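Local coordinates for protein type C neurotoxin (Clostridium botulinum, PDB 4F83) that probably binds receptors on nerve cells, as the paired lectin-like and beta-trefoil receptor-binding domains of a clostridial neurotoxin, at residues A[51-56]-A[178-183]; A[141-146]-A[153-158]; A[252-257]-A[328-333]. One frame throughout, in Å; residues are numbered along the deposited sequence.

Contact 1 of 3, residues A[51-56]-A[178-183]; sequences KIIVNL and TIVFGI
N55 and T178 stand side by side and point the same way, their ends joined by a hydrogen bond of 2.7 Å from T178 OG1 to N55 OD1. The hydroxyl comes from above the carboxamide plane, 36° out of it, and K177 NZ gives the same oxygen a second bond. Next to this pair, I53 CG2 lies alongside T178 CG2 at 3.9 Å, and I53 CG1, a methylene, meets the V180 CG2 methyl in the same row. Beyond V180, K51 crosses at a slant, its aliphatic CD 4.1 Å from V180 CG1. N55, I53, T178 and V180 line one face of an antiparallel ribbon, 51-55 against 178-181, with K51 at the end of the row. The ribbon lies within a three-stranded sheet that 26-30 completes beyond 51-55; it belongs to the concanavalin-like jelly roll of the N-terminal receptor-binding domain. Two hydrogen-bonded pairs, I52 with F181 and V54 with I179, tie the strands by their backbones, and the bond from F181 N to I52 O is almost straight at 178°.

The side chains of those two pairs turn to the other face. With CG anti to the carbonyl carbon (chi1 -71°), the F181 ring lies next to the opposing strand, so that I52 O sits at its edge, in plane, and V54 CG2 approaches F181 CE1 obliquely at 4.0 Å. F43 and F198 meet the same ring edge-to-face, while L8 and L10 of strand 6-13 cover this buried side.

Contact 2 of 3, residues A[141-146]-A[153-158]; sequences FFVTIT and MKLYIN
F142 and N158 are joined by two hydrogen bonds that close a ring: N158 N reaches F142 O, and F142 N reaches the side-chain oxygen N158 OD1 at 2.8 Å. The carboxamide oxygen of N158 thus stands in for a backbone carbonyl where the strand gives out, with F142 N tilted 28° from the carboxamide plane. Further along, T144 with Y156 and T146 with K154 form regular hydrogen-bonded pairs.

T144 O lies in plane at the edge of the Y156 ring, 3.6 Å from its CD1. A water spans the gap beyond, 2.8 Å from Y156 OH and 2.9 Å from T146 OG1. The segments are the two arms of a beta hairpin, 141-148 with 152-157, in the large antiparallel sheet of the lectin-like domain. On the opposite face L155 CD1 touches both V143 CG1, at 3.9 Å, and I145 CG1, at 4.0 Å. I157 bends toward F141 (chi2 -69°), bringing I157 CD1 to 3.8 Å from F141 CE2.

Outside this shell, F125 of strand 120-126 backs L155 and I157, and W111 packs on I145 and M153. I210 of helix 207-217 covers T144 and Y156, with Y214 of the same helix against N158.

Contact 3 of 3, residues A[252-257]-A[328-333]; sequences KNNILV and ALKLQS. With SO4 (sulfate ion), chain H.
L256 and L329 make the one direct hydrogen bond between these segments, from L256 N to L329 O at 2.8 Å. It is noticeably bent, 140° at the hydrogen, and the donor is tilted 31° from the carbonyl plane. The same oxygen, L329 O, also receives a CA-H...O contact from I255 CA at 3.2 Å. The strands meet at 116°, far from either a parallel or an antiparallel course, which fits a crossing with a single bond rather than a continuous ladder.

Water extends the polar link on both sides of that bond. One molecule accepts from L331 N at 2.9 Å and donates a longer bond to N254 OD1. A second accepts from L329 N at 2.7 Å and probably donates to L256 O. L329 N and L331 N are thus both linked to water beside the other segment.

The setting is the beta-trefoil fold of the C-terminal receptor-binding domain. A type I' turn from K252 to I255 joins strands 247-252 and 255-260 into a hairpin, and the beginning of its second strand lies across strand 326-332.

Apolar contacts are made chiefly by L256, whose side chain extends over the crossing. L256 CD1 meets L329 CB at 4.1 Å, whereas L256 CD2 touches L331 CG at 3.9 Å, the side chains of L256 and L331 crossing at about a right angle. P386 and I306 close round L256 from neighbouring strands. I255 CG2 rests on A328 CB at 3.8 Å.

Charge enters through K330. Its CB passes close to N254 O; the K330 chain then runs extended, and K330 NZ hydrogen-bonds sulfate O4 at 3.1 Å. R377 and the backbone N-H groups of T310 and D311 also bind this ion, which probably came from the crystallisation liquor.

How the contacts relate
Contacts 1 and 2 share the lectin-like N-terminal domain; contact 3 belongs to the trefoil domain that follows it in the chain. The hairpin of contact 2 falls within the 121 residues separating 51-56 from 178-183, so a local pairing is enclosed by a distant one. Their centres are about 20 Å apart and their nearest atoms about 10 Å, without touching, and they occupy different sheets of the domain. Contact 3 comes later and lies across the centre of the chain from both, its centre about 53 Å from that of contact 1 and about 45 Å from that of contact 2. The two receptor-binding domains are thus each built from their own strand pairings.

Contact 1 of 3, residues A[51-56]-A[178-183]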
ATOM      1  N   LYS A  51       3.726   1.973  23.214  1.00 25.68           N
ATOM      2  CA  LYS A  51       2.419   1.361  23.503  1.00 26.03           C
ATOM      3  C   LYS A  51       1.334   2.392  23.373  1.00 24.82           C
ATOM      4  O   LYS A  51       1.558   3.568  23.653  1.00 25.87           O
ATOM      5  CB  LYS A  51       2.370   0.824  24.929  1.00 27.61           C
ATOM      6  CG  LYS A  51       3.188  -0.424  25.191  1.00 31.86           C
ATOM      7  CD  LYS A  51       2.946  -0.908  26.628  1.00 37.12           C
ATOM      8  CE  LYS A  51       4.067  -1.837  27.119  1.00 43.45           C
ATOM      9  NZ  LYS A  51       4.500  -2.835  26.084  1.00 46.48           N
ATOM     10  N   ILE A  52       0.149   1.943  22.977  1.00 23.85           N
ATOM     11  CA  ILE A  52      -1.058   2.731  23.112  1.00 23.26           C
ATOM     12  C   ILE A  52      -2.005   1.945  24.014  1.00 23.39           C
ATOM     13  O   ILE A  52      -2.300   0.795  23.753  1.00 21.69           O
ATOM     14  CB  ILE A  52      -1.723   3.031  21.729  1.00 22.94           C
ATOM     15  CG1 ILE A  52      -0.773   3.864  20.853  1.00 24.25           C
ATOM     16  CG2 ILE A  52      -3.082   3.740  21.911  1.00 23.92           C
ATOM     17  CD1 ILE A  52      -1.255   4.053  19.430  1.00 26.18           C
ATOM     18  N   ILE A  53      -2.443   2.559  25.105  1.00 23.38           N
ATOM     19  CA  ILE A  53      -3.315   1.882  26.041  1.00 24.45           C
ATOM     20  C   ILE A  53      -4.687   2.530  25.958  1.00 23.32           C
ATOM     21  O   ILE A  53      -4.836   3.702  26.250  1.00 24.49           O
ATOM     22  CB  ILE A  53      -2.747   1.940  27.504  1.00 26.00           C
ATOM     23  CG1 ILE A  53      -1.378   1.249  27.562  1.00 29.24           C
ATOM     24  CG2 ILE A  53      -3.689   1.251  28.485  1.00 26.95           C
ATOM     25  CD1 ILE A  53      -0.640   1.492  28.847  1.00 33.33           C
ATOM     26  N   VAL A  54      -5.667   1.764  25.517  1.00 22.27           N
ATOM     27  CA  VAL A  54      -7.050   2.231  25.441  1.00 23.26           C
ATOM     28  C   VAL A  54      -7.849   1.640  26.581  1.00 23.97           C
ATOM     29  O   VAL A  54      -7.835   0.426  26.789  1.00 23.70           O
ATOM     30  CB  VAL A  54      -7.692   1.855  24.073  1.00 23.41           C
ATOM     31  CG1 VAL A  54      -9.158   2.276  24.026  1.00 21.92           C
ATOM     32  CG2 VAL A  54      -6.903   2.528  22.930  1.00 22.85           C
ATOM     33  N   ASN A  55      -8.552   2.508  27.327  1.00 24.98           N
ATOM     34  CA  ASN A  55      -9.518   2.067  28.315  1.00 26.43           C
ATOM     35  C   ASN A  55     -10.924   2.504  27.953  1.00 26.78           C
ATOM     36  O   ASN A  55     -11.251   3.700  28.003  1.00 27.80           O
ATOM     37  CB  ASN A  55      -9.126   2.559  29.731  1.00 27.98           C
ATOM     38  CG  ASN A  55      -8.171   1.616  30.400  1.00 29.84           C
ATOM     39  OD1 ASN A  55      -8.577   0.580  30.927  1.00 33.68           O
ATOM     40  ND2 ASN A  55      -6.881   1.912  30.297  1.00 30.57           N
ATOM     41  N   LEU A  56     -11.760   1.534  27.583  1.00 26.70           N
ATOM     42  CA  LEU A  56     -13.136   1.825  27.209  1.00 27.13           C
ATOM     43  C   LEU A  56     -13.925   2.216  28.420  1.00 29.69           C
ATOM     44  O   LEU A  56     -13.645   1.737  29.521  1.00 30.03           O
ATOM     45  CB  LEU A  56     -13.802   0.606  26.568  1.00 26.24           C
ATOM     46  CG  LEU A  56     -13.190   0.085  25.277  1.00 25.04           C
ATOM     47  CD1 LEU A  56     -13.972  -1.143  24.826  1.00 27.24           C
ATOM     48  CD2 LEU A  56     -13.213   1.157  24.218  1.00 27.56           C
ATOM     49  N   THR A 178      -9.768  -2.826  28.733  1.00 24.37           N
ATOM     50  CA  THR A 178      -8.441  -2.324  28.325  1.00 24.04           C
ATOM     51  C   THR A 178      -7.939  -3.033  27.045  1.00 22.16           C
ATOM     52  O   THR A 178      -8.064  -4.263  26.903  1.00 21.64           O
ATOM     53  CB  THR A 178      -7.403  -2.527  29.441  1.00 24.10           C
ATOM     54  OG1 THR A 178      -7.907  -2.005  30.679  1.00 28.02           O
ATOM     55  CG2 THR A 178      -6.083  -1.818  29.110  1.00 25.30           C
ATOM     56  N   ILE A 179      -7.341  -2.250  26.144  1.00 20.79           N
ATOM     57  CA  ILE A 179      -6.781  -2.774  24.900  1.00 20.46           C
ATOM     58  C   ILE A 179      -5.402  -2.156  24.768  1.00 20.94           C
ATOM     59  O   ILE A 179      -5.277  -0.925  24.770  1.00 21.99           O
ATOM     60  CB  ILE A 179      -7.603  -2.332  23.706  1.00 20.32           C
ATOM     61  CG1 ILE A 179      -9.070  -2.766  23.902  1.00 21.33           C
ATOM     62  CG2 ILE A 179      -6.984  -2.880  22.366  1.00 17.49           C
ATOM     63  CD1 ILE A 179     -10.027  -2.105  22.936  1.00 25.03           C
ATOM     64  N   VAL A 180      -4.384  -2.997  24.675  1.00 19.65           N
ATOM     65  CA  VAL A 180      -2.995  -2.514  24.604  1.00 20.42           C
ATOM     66  C   VAL A 180      -2.381  -2.820  23.245  1.00 19.02           C
ATOM     67  O   VAL A 180      -2.312  -3.974  22.822  1.00 19.25           O
ATOM     68  CB  VAL A 180      -2.143  -3.107  25.725  1.00 20.82           C
ATOM     69  CG1 VAL A 180      -0.674  -2.636  25.592  1.00 22.57           C
ATOM     70  CG2 VAL A 180      -2.739  -2.738  27.120  1.00 24.03           C
ATOM     71  N   PHE A 181      -1.947  -1.763  22.568  1.00 19.37           N
ATOM     72  CA  PHE A 181      -1.317  -1.869  21.268  1.00 18.85           C
ATOM     73  C   PHE A 181       0.169  -1.761  21.515  1.00 20.20           C
ATOM     74  O   PHE A 181       0.610  -0.820  22.169  1.00 20.81           O
ATOM     75  CB  PHE A 181      -1.731  -0.665  20.405  1.00 20.05           C
ATOM     76  CG  PHE A 181      -3.165  -0.673  19.957  1.00 18.79           C
ATOM     77  CD1 PHE A 181      -4.187  -0.238  20.802  1.00 19.80           C
ATOM     78  CD2 PHE A 181      -3.501  -1.099  18.663  1.00 20.48           C
ATOM     79  CE1 PHE A 181      -5.548  -0.225  20.353  1.00 21.19           C
ATOM     80  CE2 PHE A 181      -4.846  -1.082  18.222  1.00 23.71           C
ATOM     81  CZ  PHE A 181      -5.856  -0.637  19.070  1.00 22.50           C
ATOM     82  N   GLY A 182       0.940  -2.701  20.975  1.00 19.40           N
ATOM     83  CA  GLY A 182       2.411  -2.621  21.035  1.00 21.82           C
ATOM     84  C   GLY A 182       3.083  -3.979  21.125  1.00 22.94           C
ATOM     85  O   GLY A 182       2.464  -4.979  21.543  1.00 22.14           O
ATOM     86  N   ILE A 183       4.350  -4.020  20.707  1.00 24.76           N
ATOM     87  CA  ILE A 183       5.158  -5.234  20.781  1.00 27.79           C
ATOM     88  C   ILE A 183       6.301  -5.059  21.775  1.00 31.18           C
ATOM     89  O   ILE A 183       6.555  -3.962  22.274  1.00 31.00           O
ATOM     90  CB  ILE A 183       5.734  -5.655  19.391  1.00 27.55           C
ATOM     91  CG1 ILE A 183       6.804  -4.662  18.880  1.00 30.21           C
ATOM     92  CG2 ILE A 183       4.639  -5.789  18.387  1.00 26.33           C
ATOM     93  CD1 ILE A 183       7.353  -4.996  17.455  1.00 31.53           C
TER

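Contact 2 of 3, residues A[141-146]-A[153-158]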
ATOM      1  N   PHE A 141      -2.638  -3.489   4.121  1.00 12.92           N
ATOM      2  CA  PHE A 141      -3.839  -4.227   3.754  1.00 13.02           C
ATOM      3  C   PHE A 141      -4.927  -4.030   4.784  1.00 14.33           C
ATOM      4  O   PHE A 141      -4.648  -3.731   5.936  1.00 14.17           O
ATOM      5  CB  PHE A 141      -3.559  -5.732   3.453  1.00 13.50           C
ATOM      6  CG  PHE A 141      -3.008  -6.544   4.637  1.00 12.50           C
ATOM      7  CD1 PHE A 141      -1.614  -6.601   4.890  1.00 15.87           C
ATOM      8  CD2 PHE A 141      -3.860  -7.333   5.413  1.00 14.83           C
ATOM      9  CE1 PHE A 141      -1.116  -7.413   5.908  1.00 15.05           C
ATOM     10  CE2 PHE A 141      -3.358  -8.129   6.449  1.00 13.49           C
ATOM     11  CZ  PHE A 141      -1.998  -8.168   6.695  1.00 14.60           C
ATOM     12  N   PHE A 142      -6.166  -4.181   4.343  1.00 13.17           N
ATOM     13  CA  PHE A 142      -7.328  -3.878   5.197  1.00 12.99           C
ATOM     14  C   PHE A 142      -7.874  -5.151   5.846  1.00 13.61           C
ATOM     15  O   PHE A 142      -8.182  -6.124   5.162  1.00 14.62           O
ATOM     16  CB  PHE A 142      -8.423  -3.178   4.361  1.00 14.21           C
ATOM     17  CG  PHE A 142      -9.663  -2.856   5.139  1.00 13.15           C
ATOM     18  CD1 PHE A 142      -9.605  -2.068   6.323  1.00 13.76           C
ATOM     19  CD2 PHE A 142     -10.915  -3.324   4.701  1.00 14.48           C
ATOM     20  CE1 PHE A 142     -10.783  -1.761   7.053  1.00 16.22           C
ATOM     21  CE2 PHE A 142     -12.089  -3.011   5.427  1.00 15.85           C
ATOM     22  CZ  PHE A 142     -12.030  -2.219   6.577  1.00 16.51           C
ATOM     23  N   VAL A 143      -7.976  -5.151   7.166  1.00 12.85           N
ATOM     24  CA  VAL A 143      -8.410  -6.338   7.919  1.00 13.81           C
ATOM     25  C   VAL A 143      -9.778  -6.065   8.520  1.00 14.62           C
ATOM     26  O   VAL A 143     -10.051  -4.967   9.054  1.00 14.83           O
ATOM     27  CB  VAL A 143      -7.435  -6.623   9.079  1.00 13.71           C
ATOM     28  CG1 VAL A 143      -7.956  -7.817   9.988  1.00 15.31           C
ATOM     29  CG2 VAL A 143      -6.034  -6.936   8.503  1.00 15.09           C
ATOM     30  N   THR A 144     -10.649  -7.049   8.447  1.00 14.13           N
ATOM     31  CA  THR A 144     -11.891  -6.948   9.220  1.00 13.97           C
ATOM     32  C   THR A 144     -12.198  -8.292   9.838  1.00 14.86           C
ATOM     33  O   THR A 144     -12.164  -9.331   9.158  1.00 14.68           O
ATOM     34  CB  THR A 144     -13.097  -6.518   8.366  1.00 15.61           C
ATOM     35  OG1 THR A 144     -12.747  -5.390   7.558  1.00 16.16           O
ATOM     36  CG2 THR A 144     -14.283  -6.129   9.274  1.00 16.36           C
ATOM     37  N   ILE A 145     -12.457  -8.273  11.148  1.00 14.69           N
ATOM     38  CA  ILE A 145     -12.818  -9.504  11.840  1.00 15.89           C
ATOM     39  C   ILE A 145     -14.256  -9.282  12.321  1.00 16.02           C
ATOM     40  O   ILE A 145     -14.574  -8.225  12.946  1.00 17.43           O
ATOM     41  CB  ILE A 145     -11.921  -9.792  13.071  1.00 16.13           C
ATOM     42  CG1 ILE A 145     -10.439  -9.956  12.672  1.00 15.90           C
ATOM     43  CG2 ILE A 145     -12.406 -11.056  13.773  1.00 17.29           C
ATOM     44  CD1 ILE A 145      -9.626  -8.744  13.039  1.00 24.48           C
ATOM     45  N   THR A 146     -15.139 -10.216  11.998  1.00 17.70           N
ATOM     46  CA  THR A 146     -16.495 -10.130  12.589  1.00 18.09           C
ATOM     47  C   THR A 146     -16.691 -11.324  13.529  1.00 19.15           C
ATOM     48  O   THR A 146     -16.083 -12.405  13.335  1.00 17.72           O
ATOM     49  CB  THR A 146     -17.616 -10.030  11.525  1.00 18.62           C
ATOM     50  OG1 THR A 146     -17.704 -11.258  10.783  1.00 19.93           O
ATOM     51  CG2 THR A 146     -17.396  -8.827  10.532  1.00 19.88           C
ATOM     52  N   MET A 153     -16.742 -16.639  13.822  1.00 17.96           N
ATOM     53  CA  MET A 153     -15.976 -15.431  13.585  1.00 17.00           C
ATOM     54  C   MET A 153     -15.336 -15.542  12.219  1.00 15.43           C
ATOM     55  O   MET A 153     -15.017 -16.631  11.766  1.00 16.26           O
ATOM     56  CB  MET A 153     -14.979 -15.166  14.690  1.00 17.74           C
ATOM     57  CG  MET A 153     -13.935 -16.192  14.910  1.00 19.05           C
ATOM     58  SD  MET A 153     -13.034 -15.777  16.480  1.00 26.71           S
ATOM     59  CE  MET A 153     -11.840 -17.076  16.409  1.00 23.97           C
ATOM     60  N   LYS A 154     -15.222 -14.411  11.527  1.00 15.28           N
ATOM     61  CA  LYS A 154     -14.856 -14.432  10.115  1.00 16.12           C
ATOM     62  C   LYS A 154     -13.725 -13.398   9.912  1.00 15.95           C
ATOM     63  O   LYS A 154     -13.751 -12.304  10.546  1.00 15.78           O
ATOM     64  CB  LYS A 154     -16.066 -14.012   9.275  1.00 16.73           C
ATOM     65  CG  LYS A 154     -17.203 -14.985   9.302  1.00 20.08           C
ATOM     66  CD  LYS A 154     -18.401 -14.298   8.632  1.00 26.68           C
ATOM     67  CE  LYS A 154     -19.304 -15.270   7.971  1.00 35.54           C
ATOM     68  NZ  LYS A 154     -19.885 -16.191   8.927  1.00 36.91           N
ATOM     69  N   LEU A 155     -12.770 -13.727   9.025  1.00 15.05           N
ATOM     70  CA  LEU A 155     -11.656 -12.851   8.724  1.00 15.50           C
ATOM     71  C   LEU A 155     -11.748 -12.413   7.257  1.00 15.14           C
ATOM     72  O   LEU A 155     -11.824 -13.259   6.346  1.00 15.42           O
ATOM     73  CB  LEU A 155     -10.328 -13.583   8.945  1.00 16.42           C
ATOM     74  CG  LEU A 155      -9.080 -12.809   8.510  1.00 18.48           C
ATOM     75  CD1 LEU A 155      -9.027 -11.498   9.304  1.00 19.56           C
ATOM     76  CD2 LEU A 155      -7.860 -13.684   8.753  1.00 25.20           C
ATOM     77  N   TYR A 156     -11.783 -11.098   7.049  1.00 14.37           N
ATOM     78  CA  TYR A 156     -11.814 -10.517   5.716  1.00 13.97           C
ATOM     79  C   TYR A 156     -10.503  -9.784   5.495  1.00 14.48           C
ATOM     80  O   TYR A 156      -9.979  -9.121   6.405  1.00 14.44           O
ATOM     81  CB  TYR A 156     -12.936  -9.473   5.601  1.00 13.94           C
ATOM     82  CG  TYR A 156     -14.316 -10.027   5.706  1.00 14.91           C
ATOM     83  CD1 TYR A 156     -14.820 -10.443   6.943  1.00 15.79           C
ATOM     84  CD2 TYR A 156     -15.161 -10.092   4.583  1.00 18.04           C
ATOM     85  CE1 TYR A 156     -16.114 -10.928   7.066  1.00 19.14           C
ATOM     86  CE2 TYR A 156     -16.479 -10.593   4.704  1.00 18.56           C
ATOM     87  CZ  TYR A 156     -16.922 -11.034   5.950  1.00 20.15           C
ATOM     88  OH  TYR A 156     -18.234 -11.491   6.137  1.00 22.39           O
ATOM     89  N   ILE A 157      -9.989  -9.899   4.279  1.00 13.58           N
ATOM     90  CA  ILE A 157      -8.806  -9.131   3.859  1.00 14.66           C
ATOM     91  C   ILE A 157      -9.163  -8.338   2.596  1.00 14.66           C
ATOM     92  O   ILE A 157      -9.635  -8.894   1.565  1.00 15.10           O
ATOM     93  CB  ILE A 157      -7.605 -10.081   3.555  1.00 14.18           C
ATOM     94  CG1 ILE A 157      -7.227 -10.934   4.783  1.00 14.39           C
ATOM     95  CG2 ILE A 157      -6.363  -9.268   3.069  1.00 15.39           C
ATOM     96  CD1 ILE A 157      -6.582 -10.102   5.955  1.00 14.24           C
ATOM     97  N   ASN A 158      -8.950  -7.026   2.667  1.00 14.89           N
ATOM     98  CA  ASN A 158      -9.324  -6.139   1.569  1.00 15.09           C
ATOM     99  C   ASN A 158     -10.737  -6.375   1.063  1.00 15.37           C
ATOM    100  O   ASN A 158     -10.977  -6.444  -0.160  1.00 16.19           O
ATOM    101  CB  ASN A 158      -8.291  -6.246   0.415  1.00 16.14           C
ATOM    102  CG  ASN A 158      -6.939  -5.734   0.819  1.00 16.76           C
ATOM    103  OD1 ASN A 158      -6.845  -4.893   1.712  1.00 16.11           O
ATOM    104  ND2 ASN A 158      -5.871  -6.242   0.174  1.00 17.96           N
TER
HETATM  105  O   HOH W   1     -19.546 -10.800   8.532  1.00 24.41           O

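Contact 3 of 3, residues A[252-257]-A[328-333]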
ATOM      1  N   LYS A 252      20.030   4.251 -22.965  1.00 20.14           N
ATOM      2  CA  LYS A 252      20.939   3.507 -23.801  1.00 20.59           C
ATOM      3  C   LYS A 252      20.755   3.990 -25.225  1.00 22.48           C
ATOM      4  O   LYS A 252      19.667   3.885 -25.782  1.00 21.03           O
ATOM      5  CB  LYS A 252      20.684   1.981 -23.656  1.00 22.25           C
ATOM      6  CG  LYS A 252      21.610   1.142 -24.530  1.00 26.49           C
ATOM      7  CD  LYS A 252      21.288  -0.347 -24.469  1.00 32.00           C
ATOM      8  CE  LYS A 252      22.404  -1.147 -25.161  1.00 37.13           C
ATOM      9  NZ  LYS A 252      21.878  -2.136 -26.146  1.00 40.00           N
ATOM     10  N   ASN A 253      21.803   4.609 -25.777  1.00 23.32           N
ATOM     11  CA  ASN A 253      21.771   5.130 -27.158  1.00 26.40           C
ATOM     12  C   ASN A 253      20.553   6.016 -27.433  1.00 25.70           C
ATOM     13  O   ASN A 253      19.811   5.804 -28.411  1.00 24.86           O
ATOM     14  CB  ASN A 253      21.870   3.979 -28.179  1.00 28.12           C
ATOM     15  CG  ASN A 253      23.193   3.218 -28.090  1.00 34.46           C
ATOM     16  OD1 ASN A 253      24.250   3.815 -27.856  1.00 42.02           O
ATOM     17  ND2 ASN A 253      23.140   1.898 -28.290  1.00 39.25           N
ATOM     18  N   ASN A 254      20.337   6.983 -26.535  1.00 25.39           N
ATOM     19  CA  ASN A 254      19.316   8.036 -26.688  1.00 26.57           C
ATOM     20  C   ASN A 254      17.864   7.631 -26.445  1.00 24.97           C
ATOM     21  O   ASN A 254      16.959   8.396 -26.767  1.00 25.68           O
ATOM     22  CB  ASN A 254      19.435   8.791 -28.030  1.00 27.79           C
ATOM     23  CG  ASN A 254      18.891  10.232 -27.948  1.00 32.89           C
ATOM     24  OD1 ASN A 254      18.904  10.856 -26.872  1.00 37.71           O
ATOM     25  ND2 ASN A 254      18.417  10.761 -29.082  1.00 36.42           N
ATOM     26  N   ILE A 255      17.630   6.433 -25.909  1.00 23.19           N
ATOM     27  CA  ILE A 255      16.275   6.097 -25.452  1.00 22.45           C
ATOM     28  C   ILE A 255      16.333   5.499 -24.049  1.00 20.67           C
ATOM     29  O   ILE A 255      17.415   5.295 -23.503  1.00 24.12           O
ATOM     30  CB  ILE A 255      15.529   5.114 -26.404  1.00 23.59           C
ATOM     31  CG1 ILE A 255      16.241   3.791 -26.437  1.00 24.87           C
ATOM     32  CG2 ILE A 255      15.331   5.731 -27.830  1.00 23.11           C
ATOM     33  CD1 ILE A 255      15.379   2.654 -26.979  1.00 29.30           C
ATOM     34  N   LEU A 256      15.186   5.218 -23.461  1.00 18.40           N
ATOM     35  CA  LEU A 256      15.168   4.491 -22.188  1.00 15.72           C
ATOM     36  C   LEU A 256      14.838   3.022 -22.429  1.00 16.62           C
ATOM     37  O   LEU A 256      13.960   2.705 -23.255  1.00 16.10           O
ATOM     38  CB  LEU A 256      14.125   5.117 -21.230  1.00 15.76           C
ATOM     39  CG  LEU A 256      14.416   6.568 -20.860  1.00 14.80           C
ATOM     40  CD1 LEU A 256      13.305   7.078 -19.934  1.00 18.43           C
ATOM     41  CD2 LEU A 256      15.793   6.679 -20.201  1.00 16.62           C
ATOM     42  N   VAL A 257      15.546   2.128 -21.712  1.00 15.64           N
ATOM     43  CA  VAL A 257      15.249   0.703 -21.729  1.00 16.30           C
ATOM     44  C   VAL A 257      15.189   0.167 -20.324  1.00 16.52           C
ATOM     45  O   VAL A 257      15.588   0.868 -19.377  1.00 15.77           O
ATOM     46  CB  VAL A 257      16.268  -0.080 -22.594  1.00 17.28           C
ATOM     47  CG1 VAL A 257      16.186   0.396 -24.051  1.00 19.75           C
ATOM     48  CG2 VAL A 257      17.715   0.096 -22.037  1.00 17.69           C
ATOM     49  N   ALA A 328       9.214   5.521 -28.344  1.00 16.32           N
ATOM     50  CA  ALA A 328      10.139   5.347 -27.228  1.00 16.59           C
ATOM     51  C   ALA A 328      10.182   6.632 -26.419  1.00 16.73           C
ATOM     52  O   ALA A 328       9.605   7.668 -26.817  1.00 16.50           O
ATOM     53  CB  ALA A 328      11.560   4.990 -27.746  1.00 17.84           C
ATOM     54  N   LEU A 329      10.863   6.540 -25.280  1.00 15.98           N
ATOM     55  CA  LEU A 329      11.073   7.673 -24.369  1.00 16.14           C
ATOM     56  C   LEU A 329      12.555   8.001 -24.314  1.00 16.03           C
ATOM     57  O   LEU A 329      13.401   7.125 -24.512  1.00 16.54           O
ATOM     58  CB  LEU A 329      10.576   7.323 -22.963  1.00 16.46           C
ATOM     59  CG  LEU A 329       9.169   6.713 -22.892  1.00 17.34           C
ATOM     60  CD1 LEU A 329       8.830   6.371 -21.446  1.00 17.53           C
ATOM     61  CD2 LEU A 329       8.163   7.739 -23.435  1.00 17.14           C
ATOM     62  N   LYS A 330      12.874   9.258 -24.009  1.00 16.62           N
ATOM     63  CA  LYS A 330      14.286   9.650 -23.926  1.00 17.17           C
ATOM     64  C   LYS A 330      14.474  10.684 -22.816  1.00 17.65           C
ATOM     65  O   LYS A 330      13.513  11.185 -22.278  1.00 16.15           O
ATOM     66  CB  LYS A 330      14.771  10.199 -25.261  1.00 19.14           C
ATOM     67  CG  LYS A 330      14.239  11.533 -25.635  1.00 21.27           C
ATOM     68  CD  LYS A 330      14.624  11.864 -27.127  1.00 27.28           C
ATOM     69  CE  LYS A 330      14.020  13.174 -27.567  1.00 31.99           C
ATOM     70  NZ  LYS A 330      14.362  13.505 -29.001  1.00 35.58           N
ATOM     71  N   LEU A 331      15.733  10.931 -22.455  1.00 18.48           N
ATOM     72  CA  LEU A 331      16.043  12.000 -21.497  1.00 17.59           C
ATOM     73  C   LEU A 331      16.377  13.288 -22.193  1.00 17.93           C
ATOM     74  O   LEU A 331      17.035  13.284 -23.259  1.00 19.40           O
ATOM     75  CB  LEU A 331      17.218  11.589 -20.605  1.00 17.41           C
ATOM     76  CG  LEU A 331      17.053  10.316 -19.767  1.00 16.71           C
ATOM     77  CD1 LEU A 331      18.380   9.997 -19.029  1.00 21.62           C
ATOM     78  CD2 LEU A 331      15.884  10.437 -18.808  1.00 16.92           C
ATOM     79  N   GLN A 332      15.965  14.390 -21.573  1.00 17.07           N
ATOM     80  CA  GLN A 332      16.200  15.737 -22.072  1.00 18.33           C
ATOM     81  C   GLN A 332      16.802  16.546 -20.927  1.00 18.33           C
ATOM     82  O   GLN A 332      16.258  16.579 -19.841  1.00 18.32           O
ATOM     83  CB  GLN A 332      14.861  16.364 -22.493  1.00 19.48           C
ATOM     84  CG  GLN A 332      14.955  17.844 -22.799  1.00 22.55           C
ATOM     85  CD  GLN A 332      13.717  18.395 -23.457  1.00 24.29           C
ATOM     86  OE1 GLN A 332      13.337  17.967 -24.548  1.00 25.46           O
ATOM     87  NE2 GLN A 332      13.100  19.374 -22.820  1.00 24.83           N
ATOM     88  N   SER A 333      17.908  17.237 -21.181  1.00 18.69           N
ATOM     89  CA  SER A 333      18.539  18.001 -20.093  1.00 19.42           C
ATOM     90  C   SER A 333      17.936  19.382 -19.917  1.00 19.40           C
ATOM     91  O   SER A 333      18.084  20.003 -18.860  1.00 18.26           O
ATOM     92  CB  SER A 333      20.045  18.102 -20.310  1.00 21.09           C
ATOM     93  OG  SER A 333      20.272  18.682 -21.564  1.00 25.29           O
TER
HETATM   94  S   SO4 H1307      12.809  11.383 -31.892  1.00 38.27           S
HETATM   95  O1  SO4 H1307      13.324  12.419 -32.790  1.00 38.73           O
HETATM   96  O2  SO4 H1307      11.739  10.658 -32.606  1.00 35.71           O
HETATM   97  O3  SO4 H1307      13.913  10.480 -31.598  1.00 40.16           O
HETATM   98  O4  SO4 H1307      12.281  11.979 -30.653  1.00 35.55           O
HETATM   99  O   HOH W   2      17.988   9.881 -23.895  1.00 27.80           O
HETATM  100  O   HOH W   3      11.889   4.181 -24.323  1.00 14.62           O